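PDB 7KMU: jacalin-type lectin domain-containing protein, which probably binds mannose-containing glycans as a banana lectin of the mannose-specific, jacalin-related family, and has antiviral and mitogenic activity. Local coordinates for residues E77-D82 / I89-L94. Sequence-based numbering, arbitrary orientation.
Sequences EGHVVD and IGKLTL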
loop_
_atom_site.group_PDB
_atom_site.type_symbol
_atom_site.label_atom_id
_atom_site.label_comp_id
_atom_site.label_asym_id
_atom_site.label_seq_id
_atom_site.Cartn_x
_atom_site.Cartn_y
_atom_site.Cartn_z
ATOM N N GLU B 77 -4.825 7.661 -1.533
ATOM C CA GLU B 77 -3.998 7.794 -2.715
ATOM C C GLU B 77 -3.465 9.178 -2.834
ATOM O O GLU B 77 -4.055 10.124 -2.314
ATOM C CB GLU B 77 -4.711 7.349 -3.992
ATOM C CG GLU B 77 -5.910 8.177 -4.376
ATOM C CD GLU B 77 -6.796 7.443 -5.360
ATOM O OE1 GLU B 77 -7.945 7.119 -4.990
ATOM O OE2 GLU B 77 -6.333 7.169 -6.490
ATOM N N GLY B 78 -2.344 9.304 -3.505
ATOM C CA GLY B 78 -1.744 10.615 -3.662
ATOM C C GLY B 78 -0.493 10.607 -4.492
ATOM O O GLY B 78 -0.220 9.635 -5.205
ATOM N N HIS B 79 0.281 11.707 -4.389
ATOM C CA HIS B 79 1.528 11.876 -5.122
ATOM C C HIS B 79 2.654 12.316 -4.221
ATOM O O HIS B 79 2.458 13.206 -3.384
ATOM C CB HIS B 79 1.368 12.930 -6.235
ATOM C CG HIS B 79 0.687 12.406 -7.452
ATOM N ND1 HIS B 79 1.405 12.095 -8.599
ATOM C CD2 HIS B 79 -0.621 12.129 -7.659
ATOM C CE1 HIS B 79 0.505 11.660 -9.473
ATOM N NE2 HIS B 79 -0.724 11.653 -8.951
ATOM N N VAL B 80 3.842 11.719 -4.417
ATOM C CA VAL B 80 5.097 12.149 -3.781
ATOM C C VAL B 80 5.697 13.089 -4.824
ATOM O O VAL B 80 5.833 12.704 -5.991
ATOM C CB VAL B 80 6.046 10.998 -3.427
ATOM C CG1 VAL B 80 7.359 11.547 -2.864
ATOM C CG2 VAL B 80 5.386 10.046 -2.433
ATOM N N VAL B 81 6.026 14.322 -4.431
ATOM C CA VAL B 81 6.458 15.338 -5.382
ATOM C C VAL B 81 7.694 16.087 -4.976
ATOM O O VAL B 81 8.076 16.092 -3.798
ATOM C CB VAL B 81 5.310 16.376 -5.623
ATOM C CG1 VAL B 81 3.979 15.686 -5.900
ATOM C CG2 VAL B 81 5.168 17.369 -4.457
ATOM N N ASP B 82 8.288 16.776 -5.969
ATOM C CA ASP B 82 9.419 17.663 -5.731
ATOM C C ASP B 82 8.816 19.064 -5.609
ATOM O O ASP B 82 8.123 19.518 -6.526
ATOM C CB ASP B 82 10.434 17.603 -6.884
ATOM C CG ASP B 82 11.667 18.441 -6.614
ATOM O OD1 ASP B 82 11.611 19.669 -6.839
ATOM O OD2 ASP B 82 12.682 17.872 -6.161
ATOM N N ILE B 89 4.477 15.281 0.198
ATOM C CA ILE B 89 3.185 14.850 -0.360
ATOM C C ILE B 89 2.557 16.071 -1.057
ATOM O O ILE B 89 2.322 17.113 -0.425
ATOM C CB ILE B 89 2.269 14.258 0.742
ATOM C CG1 ILE B 89 2.966 13.117 1.527
ATOM C CG2 ILE B 89 0.911 13.790 0.140
ATOM C CD1 ILE B 89 3.508 11.935 0.627
ATOM N N GLY B 90 2.307 15.934 -2.363
ATOM C CA GLY B 90 1.768 17.025 -3.164
ATOM C C GLY B 90 0.281 16.934 -3.434
ATOM O O GLY B 90 -0.351 17.957 -3.718
ATOM N N LYS B 91 -0.286 15.703 -3.371
ATOM C CA LYS B 91 -1.710 15.452 -3.597
ATOM C C LYS B 91 -2.140 14.330 -2.684
ATOM O O LYS B 91 -1.360 13.405 -2.441
ATOM C CB LYS B 91 -1.981 15.038 -5.049
ATOM C CG LYS B 91 -2.179 16.211 -5.973
ATOM C CD LYS B 91 -2.766 15.776 -7.313
ATOM C CE LYS B 91 -2.936 16.987 -8.169
ATOM N NZ LYS B 91 -3.562 16.660 -9.473
ATOM N N LEU B 92 -3.375 14.408 -2.156
ATOM C CA LEU B 92 -3.882 13.377 -1.273
ATOM C C LEU B 92 -5.401 13.266 -1.383
ATOM O O LEU B 92 -6.098 14.281 -1.460
ATOM C CB LEU B 92 -3.481 13.704 0.187
ATOM C CG LEU B 92 -3.661 12.590 1.224
ATOM C CD1 LEU B 92 -2.780 11.357 0.897
ATOM C CD2 LEU B 92 -3.320 13.114 2.629
ATOM N N THR B 93 -5.900 12.025 -1.341
ATOM C CA THR B 93 -7.316 11.693 -1.344
ATOM C C THR B 93 -7.540 10.590 -0.325
ATOM O O THR B 93 -6.701 9.677 -0.195
ATOM C CB THR B 93 -7.748 11.155 -2.733
ATOM O OG1 THR B 93 -7.494 12.118 -3.764
ATOM C CG2 THR B 93 -9.236 10.764 -2.790
ATOM N N LEU B 94 -8.675 10.656 0.383
ATOM C CA LEU B 94 -9.138 9.571 1.253
ATOM C C LEU B 94 -10.491 9.156 0.724
ATOM O O LEU B 94 -11.337 10.029 0.473
ATOM C CB LEU B 94 -9.257 9.956 2.740
ATOM C CG LEU B 94 -7.976 10.418 3.430
ATOM C CD1 LEU B 94 -8.263 10.851 4.861
ATOM C CD2 LEU B 94 -6.914 9.306 3.441
HETATM O O HOH W 1 -4.840 12.150 -4.342
#
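The CB atoms of His79 and Lys91 stand 4.1 Å apart on one face of an antiparallel hairpin, both chains rising from it together. The imidazole swings beside its own backbone N (chi1 -79°), which leaves CD2 by Lys91 CB, the CB standing oblique to the ring; ND1 is hydrogen-bonded to Gly109 N, and the extended lysine chain carries NZ off to a salt bridge with Glu108. Glu77 and Thr93 run alongside each other on the same face, touching CG to CB. A water donates to Glu77 O and hydrogen-bonds Thr93 OG1 at 2.7 Å, linking backbone to side chain.

On the other face, Val80 CG2 meets Ile89 CD1 at 4.1 Å, and these two and Leu92 pack on Phe112 of strand 110-116. Glu77 and Thr93 exchange two backbone bonds. The next hydrogen-bonded pair is skewed: His79 N reaches Lys91 O from above the carbonyl plane, while His79 O accepts a hydrogen bond from Gly90 N at 2.9 Å. Here a beta bulge shifts the register by one residue, and both Val81 methyls settle against Gly90 CA. Chemically this hairpin, from one four-stranded sheet of the jacalin-type beta-prism, is two-sided: His79 and Lys91 tied to Gly109 and Glu108, Ile89 and Leu92 buried against Phe112 and Ile135.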